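Local coordinates for ornithine aminotransferase (Plasmodium falciparum, PDB 3LG0), which catalyses the pyridoxal phosphate-dependent transfer of the delta-amino group of ornithine to 2-oxoglutarate, giving glutamate semialdehyde and glutamate, at residues A[87-92]-A[299-304]; A[94-99]-A[305-310]. All blocks are in the same frame, centred on the assembly; numbering follows the deposited sequence.

Contact 1 of 2, residues A[87-92]-A[299-304]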
ATOM      1  N   SER A  87      -2.190  13.754 -13.241  1.00 28.81           N
ATOM      2  CA  SER A  87      -1.875  14.876 -12.377  1.00 26.71           C
ATOM      3  C   SER A  87      -0.612  15.519 -12.908  1.00 32.62           C
ATOM      4  O   SER A  87       0.063  14.939 -13.752  1.00 34.21           O
ATOM      5  CB  SER A  87      -1.668  14.418 -10.934  1.00 29.37           C
ATOM      6  OG  SER A  87      -0.397  13.810 -10.794  1.00 34.52           O
ATOM      7  N   ASP A  88      -0.281  16.713 -12.419  1.00 30.32           N
ATOM      8  CA  ASP A  88       0.938  17.377 -12.864  1.00 33.24           C
ATOM      9  C   ASP A  88       2.163  16.806 -12.158  1.00 32.74           C
ATOM     10  O   ASP A  88       3.245  16.694 -12.744  1.00 40.40           O
ATOM     11  CB  ASP A  88       0.846  18.899 -12.635  1.00 33.76           C
ATOM     12  CG  ASP A  88       0.685  19.265 -11.159  1.00 35.19           C
ATOM     13  OD1 ASP A  88      -0.014  18.528 -10.424  1.00 40.81           O
ATOM     14  OD2 ASP A  88       1.250  20.294 -10.733  1.00 44.85           O
ATOM     15  N   SER A  89       1.987  16.430 -10.897  1.00 35.69           N
ATOM     16  CA  SER A  89       3.105  16.011 -10.053  1.00 29.80           C
ATOM     17  C   SER A  89       3.729  14.675 -10.460  1.00 30.61           C
ATOM     18  O   SER A  89       4.944  14.500 -10.368  1.00 29.57           O
ATOM     19  CB  SER A  89       2.659  15.972  -8.585  1.00 29.38           C
ATOM     20  OG  SER A  89       3.757  15.710  -7.739  1.00 45.62           O
ATOM     21  N   LEU A  90       2.916  13.721 -10.912  1.00 34.38           N
ATOM     22  CA  LEU A  90       3.454  12.386 -11.228  1.00 28.50           C
ATOM     23  C   LEU A  90       4.602  12.391 -12.234  1.00 25.73           C
ATOM     24  O   LEU A  90       5.662  11.802 -11.980  1.00 32.06           O
ATOM     25  CB  LEU A  90       2.354  11.430 -11.704  1.00 32.01           C
ATOM     26  CG  LEU A  90       2.869  10.035 -12.071  1.00 31.42           C
ATOM     27  CD1 LEU A  90       3.676   9.482 -10.890  1.00 26.80           C
ATOM     28  CD2 LEU A  90       1.729   9.084 -12.487  1.00 27.68           C
ATOM     29  N   GLY A  91       4.394  13.050 -13.370  1.00 31.38           N
ATOM     30  CA  GLY A  91       5.399  13.148 -14.417  1.00 24.18           C
ATOM     31  C   GLY A  91       6.678  13.873 -14.039  1.00 26.16           C
ATOM     32  O   GLY A  91       7.759  13.528 -14.524  1.00 33.87           O
ATOM     33  N   VAL A  92       6.573  14.879 -13.177  1.00 29.63           N
ATOM     34  CA  VAL A  92       7.775  15.518 -12.640  1.00 30.21           C
ATOM     35  C   VAL A  92       8.593  14.465 -11.888  1.00 30.13           C
ATOM     36  O   VAL A  92       9.772  14.279 -12.166  1.00 32.75           O
ATOM     37  CB  VAL A  92       7.425  16.683 -11.709  1.00 35.90           C
ATOM     38  CG1 VAL A  92       8.685  17.338 -11.165  1.00 36.42           C
ATOM     39  CG2 VAL A  92       6.559  17.702 -12.447  1.00 45.13           C
ATOM     40  N   ALA A 299       2.373  11.597  -3.176  1.00 26.91           N
ATOM     41  CA  ALA A 299       3.538  10.720  -3.166  1.00 26.98           C
ATOM     42  C   ALA A 299       4.619  11.209  -4.140  1.00 24.84           C
ATOM     43  O   ALA A 299       5.815  11.157  -3.848  1.00 28.07           O
ATOM     44  CB  ALA A 299       3.132   9.288  -3.501  1.00 20.81           C
ATOM     45  N   ALA A 300       4.198  11.658  -5.311  1.00 24.94           N
ATOM     46  CA  ALA A 300       5.138  12.076  -6.343  1.00 21.79           C
ATOM     47  C   ALA A 300       5.999  13.243  -5.855  1.00 25.16           C
ATOM     48  O   ALA A 300       7.212  13.241  -6.041  1.00 32.48           O
ATOM     49  CB  ALA A 300       4.377  12.450  -7.624  1.00 21.72           C
ATOM     50  N   ALA A 301       5.373  14.224  -5.208  1.00 25.80           N
ATOM     51  CA  ALA A 301       6.102  15.382  -4.679  1.00 29.43           C
ATOM     52  C   ALA A 301       7.014  15.008  -3.525  1.00 28.94           C
ATOM     53  O   ALA A 301       8.145  15.496  -3.447  1.00 38.26           O
ATOM     54  CB  ALA A 301       5.136  16.491  -4.249  1.00 25.29           C
ATOM     55  N   ILE A 302       6.518  14.155  -2.624  1.00 28.75           N
ATOM     56  CA  ILE A 302       7.293  13.702  -1.467  1.00 23.09           C
ATOM     57  C   ILE A 302       8.527  12.941  -1.925  1.00 31.63           C
ATOM     58  O   ILE A 302       9.624  13.144  -1.409  1.00 30.40           O
ATOM     59  CB  ILE A 302       6.462  12.794  -0.534  1.00 26.89           C
ATOM     60  CG1 ILE A 302       5.419  13.621   0.203  1.00 27.02           C
ATOM     61  CG2 ILE A 302       7.367  12.053   0.454  1.00 21.52           C
ATOM     62  CD1 ILE A 302       4.290  12.809   0.762  1.00 20.46           C
ATOM     63  N   CYS A 303       8.336  12.066  -2.909  1.00 29.63           N
ATOM     64  CA  CYS A 303       9.428  11.248  -3.417  1.00 31.72           C
ATOM     65  C   CYS A 303      10.600  12.078  -3.978  1.00 34.04           C
ATOM     66  O   CYS A 303      11.750  11.839  -3.629  1.00 30.24           O
ATOM     67  CB  CYS A 303       8.936  10.241  -4.470  1.00 21.26           C
ATOM     68  SG  CYS A 303      10.311   9.348  -5.194  1.00 34.31           S
ATOM     69  N   VAL A 304      10.315  13.041  -4.851  1.00 34.65           N
ATOM     70  CA  VAL A 304      11.372  13.899  -5.377  1.00 30.45           C
ATOM     71  C   VAL A 304      12.134  14.608  -4.253  1.00 28.17           C
ATOM     72  O   VAL A 304      13.355  14.613  -4.232  1.00 29.52           O
ATOM     73  CB  VAL A 304      10.830  14.947  -6.377  1.00 42.77           C
ATOM     74  CG1 VAL A 304      11.964  15.895  -6.825  1.00 32.01           C
ATOM     75  CG2 VAL A 304      10.209  14.252  -7.590  1.00 25.33           C
TER

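Contact 2 of 2, residues A[94-99]-A[305-310]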
ATOM      1  N   GLU A  94       8.489  11.164 -12.264  1.00 27.64           N
ATOM      2  CA  GLU A  94       8.981  10.107 -13.163  1.00 31.48           C
ATOM      3  C   GLU A  94      10.216  10.535 -13.933  1.00 35.85           C
ATOM      4  O   GLU A  94      11.174   9.760 -14.082  1.00 35.61           O
ATOM      5  CB  GLU A  94       7.892   9.650 -14.137  1.00 26.67           C
ATOM      6  CG  GLU A  94       6.691   9.023 -13.465  1.00 27.00           C
ATOM      7  CD  GLU A  94       5.554   8.745 -14.433  1.00 36.39           C
ATOM      8  OE1 GLU A  94       5.467   9.436 -15.471  1.00 39.88           O
ATOM      9  OE2 GLU A  94       4.739   7.844 -14.157  1.00 34.80           O
ATOM     10  N   ARG A  95      10.181  11.773 -14.424  1.00 40.26           N
ATOM     11  CA  ARG A  95      11.323  12.371 -15.111  1.00 35.67           C
ATOM     12  C   ARG A  95      12.507  12.453 -14.168  1.00 28.34           C
ATOM     13  O   ARG A  95      13.603  12.044 -14.516  1.00 32.84           O
ATOM     14  CB  ARG A  95      10.965  13.764 -15.627  1.00 36.13           C
ATOM     15  CG  ARG A  95      12.076  14.452 -16.405  1.00 50.02           C
ATOM     16  CD  ARG A  95      11.569  15.724 -17.058  1.00 46.32           C
ATOM     17  NE  ARG A  95      11.016  16.661 -16.084  1.00 51.72           N
ATOM     18  CZ  ARG A  95      10.394  17.794 -16.399  1.00 53.91           C
ATOM     19  NH1 ARG A  95      10.233  18.138 -17.671  1.00 53.15           N
ATOM     20  NH2 ARG A  95       9.933  18.588 -15.443  1.00 43.10           N
ATOM     21  N   TYR A  96      12.283  12.982 -12.968  1.00 33.97           N
ATOM     22  CA  TYR A  96      13.343  13.057 -11.962  1.00 32.00           C
ATOM     23  C   TYR A  96      14.006  11.697 -11.697  1.00 35.03           C
ATOM     24  O   TYR A  96      15.230  11.585 -11.742  1.00 39.62           O
ATOM     25  CB  TYR A  96      12.825  13.666 -10.651  1.00 36.74           C
ATOM     26  CG  TYR A  96      13.890  13.703  -9.591  1.00 44.17           C
ATOM     27  CD1 TYR A  96      14.745  14.794  -9.473  1.00 45.05           C
ATOM     28  CD2 TYR A  96      14.071  12.631  -8.730  1.00 45.45           C
ATOM     29  CE1 TYR A  96      15.750  14.816  -8.518  1.00 42.45           C
ATOM     30  CE2 TYR A  96      15.064  12.647  -7.769  1.00 45.30           C
ATOM     31  CZ  TYR A  96      15.904  13.742  -7.668  1.00 46.53           C
ATOM     32  OH  TYR A  96      16.896  13.756  -6.708  1.00 40.92           O
ATOM     33  N   LEU A  97      13.209  10.657 -11.446  1.00 32.41           N
ATOM     34  CA  LEU A  97      13.785   9.361 -11.065  1.00 37.82           C
ATOM     35  C   LEU A  97      14.510   8.663 -12.195  1.00 32.51           C
ATOM     36  O   LEU A  97      15.535   8.029 -11.968  1.00 33.61           O
ATOM     37  CB  LEU A  97      12.722   8.399 -10.520  1.00 34.54           C
ATOM     38  CG  LEU A  97      12.162   8.626  -9.123  1.00 37.17           C
ATOM     39  CD1 LEU A  97      11.031   7.634  -8.877  1.00 37.74           C
ATOM     40  CD2 LEU A  97      13.244   8.482  -8.071  1.00 35.98           C
ATOM     41  N   THR A  98      13.951   8.737 -13.400  1.00 35.26           N
ATOM     42  CA  THR A  98      14.545   8.045 -14.541  1.00 32.98           C
ATOM     43  C   THR A  98      15.901   8.664 -14.857  1.00 37.21           C
ATOM     44  O   THR A  98      16.884   7.949 -15.079  1.00 35.96           O
ATOM     45  CB  THR A  98      13.644   8.091 -15.798  1.00 34.99           C
ATOM     46  OG1 THR A  98      13.199   9.436 -16.018  1.00 32.39           O
ATOM     47  CG2 THR A  98      12.427   7.175 -15.637  1.00 28.58           C
ATOM     48  N   ASN A  99      15.945   9.996 -14.868  1.00 35.82           N
ATOM     49  CA  ASN A  99      17.205  10.713 -15.089  1.00 37.84           C
ATOM     50  C   ASN A  99      18.239  10.382 -14.021  1.00 39.94           C
ATOM     51  O   ASN A  99      19.366  10.023 -14.337  1.00 42.84           O
ATOM     52  CB  ASN A  99      16.984  12.224 -15.183  1.00 36.44           C
ATOM     53  CG  ASN A  99      16.252  12.635 -16.478  1.00 66.12           C
ATOM     54  OD1 ASN A  99      16.248  11.899 -17.476  1.00 61.46           O
ATOM     55  ND2 ASN A  99      15.632  13.819 -16.460  1.00 63.48           N
ATOM     56  N   GLU A 305      11.412  15.193  -3.308  1.00 26.02           N
ATOM     57  CA  GLU A 305      12.068  15.914  -2.233  1.00 28.66           C
ATOM     58  C   GLU A 305      12.891  14.992  -1.334  1.00 42.05           C
ATOM     59  O   GLU A 305      13.970  15.365  -0.882  1.00 42.94           O
ATOM     60  CB  GLU A 305      11.075  16.720  -1.396  1.00 30.40           C
ATOM     61  CG  GLU A 305      11.755  17.535  -0.305  1.00 36.99           C
ATOM     62  CD  GLU A 305      12.741  18.555  -0.874  1.00 43.96           C
ATOM     63  OE1 GLU A 305      12.512  19.021  -2.006  1.00 44.63           O
ATOM     64  OE2 GLU A 305      13.741  18.884  -0.200  1.00 54.22           O
ATOM     65  N   ALA A 306      12.390  13.790  -1.082  1.00 37.25           N
ATOM     66  CA  ALA A 306      13.102  12.849  -0.229  1.00 30.20           C
ATOM     67  C   ALA A 306      14.451  12.464  -0.823  1.00 32.90           C
ATOM     68  O   ALA A 306      15.423  12.292  -0.097  1.00 30.66           O
ATOM     69  CB  ALA A 306      12.238  11.605   0.034  1.00 28.09           C
ATOM     70  N   LEU A 307      14.514  12.316  -2.143  1.00 29.89           N
ATOM     71  CA  LEU A 307      15.765  11.942  -2.791  1.00 33.38           C
ATOM     72  C   LEU A 307      16.688  13.164  -2.891  1.00 41.81           C
ATOM     73  O   LEU A 307      17.908  13.046  -2.761  1.00 36.14           O
ATOM     74  CB  LEU A 307      15.515  11.302  -4.170  1.00 31.79           C
ATOM     75  CG  LEU A 307      14.911   9.887  -4.198  1.00 37.57           C
ATOM     76  CD1 LEU A 307      15.285   9.151  -5.468  1.00 43.58           C
ATOM     77  CD2 LEU A 307      15.388   9.092  -3.004  1.00 41.29           C
ATOM     78  N   LYS A 308      16.105  14.338  -3.118  1.00 34.26           N
ATOM     79  CA  LYS A 308      16.883  15.565  -3.089  1.00 43.84           C
ATOM     80  C   LYS A 308      17.583  15.737  -1.742  1.00 44.13           C
ATOM     81  O   LYS A 308      18.756  16.092  -1.687  1.00 37.59           O
ATOM     82  CB  LYS A 308      16.007  16.789  -3.375  1.00 40.84           C
ATOM     83  CG  LYS A 308      15.767  17.075  -4.853  1.00 30.98           C
ATOM     84  CD  LYS A 308      14.945  18.334  -4.994  1.00 38.77           C
ATOM     85  CE  LYS A 308      14.203  18.410  -6.330  1.00 53.86           C
ATOM     86  NZ  LYS A 308      15.101  18.321  -7.519  1.00 48.76           N
ATOM     87  N   VAL A 309      16.856  15.501  -0.655  1.00 39.60           N
ATOM     88  CA  VAL A 309      17.443  15.583   0.677  1.00 37.13           C
ATOM     89  C   VAL A 309      18.583  14.573   0.838  1.00 43.55           C
ATOM     90  O   VAL A 309      19.658  14.902   1.327  1.00 45.67           O
ATOM     91  CB  VAL A 309      16.372  15.386   1.776  1.00 37.52           C
ATOM     92  CG1 VAL A 309      17.005  15.012   3.098  1.00 36.61           C
ATOM     93  CG2 VAL A 309      15.536  16.642   1.917  1.00 37.46           C
ATOM     94  N   LEU A 310      18.355  13.340   0.418  1.00 33.93           N
ATOM     95  CA  LEU A 310      19.378  12.321   0.542  1.00 36.42           C
ATOM     96  C   LEU A 310      20.671  12.750  -0.154  1.00 49.44           C
ATOM     97  O   LEU A 310      21.785  12.509   0.341  1.00 35.82           O
ATOM     98  CB  LEU A 310      18.877  11.017  -0.062  1.00 31.18           C
ATOM     99  CG  LEU A 310      19.705   9.780   0.252  1.00 44.62           C
ATOM    100  CD1 LEU A 310      19.221   9.192   1.567  1.00 34.88           C
ATOM    101  CD2 LEU A 310      19.570   8.760  -0.874  1.00 48.84           C
TER

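Contact 1 of 2, residues A[87-92]-A[299-304]
Ser89 holds its hydroxyl trans to the backbone nitrogen (chi1 -174°), and this rotation sends the oxygen across to the first turn of the facing helix, where Ser89 OG lies 3.3 Å from Ala300 CB. Leu90, with its CB directed away from the other helix, presents its backbone instead: Leu90 CA is 3.7 Å from Ala300 CB. Its side chain grazes the same methyl, Leu90 CD1 lying 4.5 Å from Ala300 CB. Ala300 CB therefore sits against the backbone of the Ser89-Leu90 turn, with Ser89 O at 3.5 Å. Such small groups let the segment axes come within 8.1 Å at an angle of 33°, with the two helices running the same way.

Both belong to the large cofactor-binding domain of a fold-type I aminotransferase, and helix 88-101 begins here, directly after the short strand 86-87. Ser87 is its N-cap: its side-chain OG accepts a weak hydrogen bond from Leu90 N. The same residue pairs in a parallel ladder with a strand of the second subunit, so the helix starts at the dimer interface, and Leu90 also packs on Glu17 of that subunit.

The Ser89 hydroxyl is satisfied by donating to the carbonyl of Pro297, at the N-terminal end of the partner helix. Although Ser89 OG also lies 3.4 Å from Ala301 N, the angle is too poor for a bond. Ala301 CB also touches the hydroxyl, 3.8 Å from Ser89 OG, and Gln74 of helix 65-77 packs on both residues.

Contact 2 of 2, residues A[94-99]-A[305-310]
Leu307 meets both Tyr96 and Leu97, its CB directed toward helix 88-101. With CG trans to the backbone N (chi1 178°), the Tyr96 ring extends into the 11.4 Å space between the segment axes. From the Leu307 backbone outward, CB comes first, 3.9 Å from Tyr96 CE2 and close to the phenol oxygen; it approaches the ring obliquely. Leu307 CD1 then reaches Leu97 CD2 at 3.4 Å, closer than usual for two methyls, where the two leucine side chains cross at about a right angle. Leu239, from a loop, also packs on Leu307, while Leu97 continues onto Val106 and Met108 of strand 105-109, so the pair bridges from the helix layer to the edge strand of the central sheet of the aminotransferase domain.

Lys308, next in line, leaves the helix beside the ring rather than at it. Its aliphatic part passes the phenol, with Lys308 CG 4.0 Å from Tyr96 OH, and a bend at the last torsion (chi4 -57°) brings the ammonium alongside the ring, on the CE1-CD1 side. Lys308 NZ ends 3.7 Å from Tyr96 CE1, tilted with respect to the ring plane.

Beyond this, the helix turns Val309 and Leu310 toward other parts of the chain. No hydrogen bond joins the two segments. Cohesion therefore probably rests on apolar burial and dispersion among the leucines and the ring; the ammonium lies obliquely beside the aromatic, where any electrostatic gain would be slight at most.

In the fold
Contacts 1 and 2 are successive stations on one helix pair, 88-101 against 297-312, and their centres lie about 10 Å apart. The helices spread between them: the axes of the short segments are 8.1 Å apart at contact 1 and 11.4 Å at contact 2. Alanine and serine meet where the axes are close, tyrosine, leucine and lysine where they are wider apart. Packing is continuous across the join, with Val304 CG1 4.0 Å from Tyr96 CD1 and Cys303 SG 4.1 Å from Leu97 CD1. Contact 2 is near the cofactor site: the side chain of Leu307 is about 10 Å from that of Lys262, the probable attachment residue for pyridoxal phosphate, which is not bound to it here.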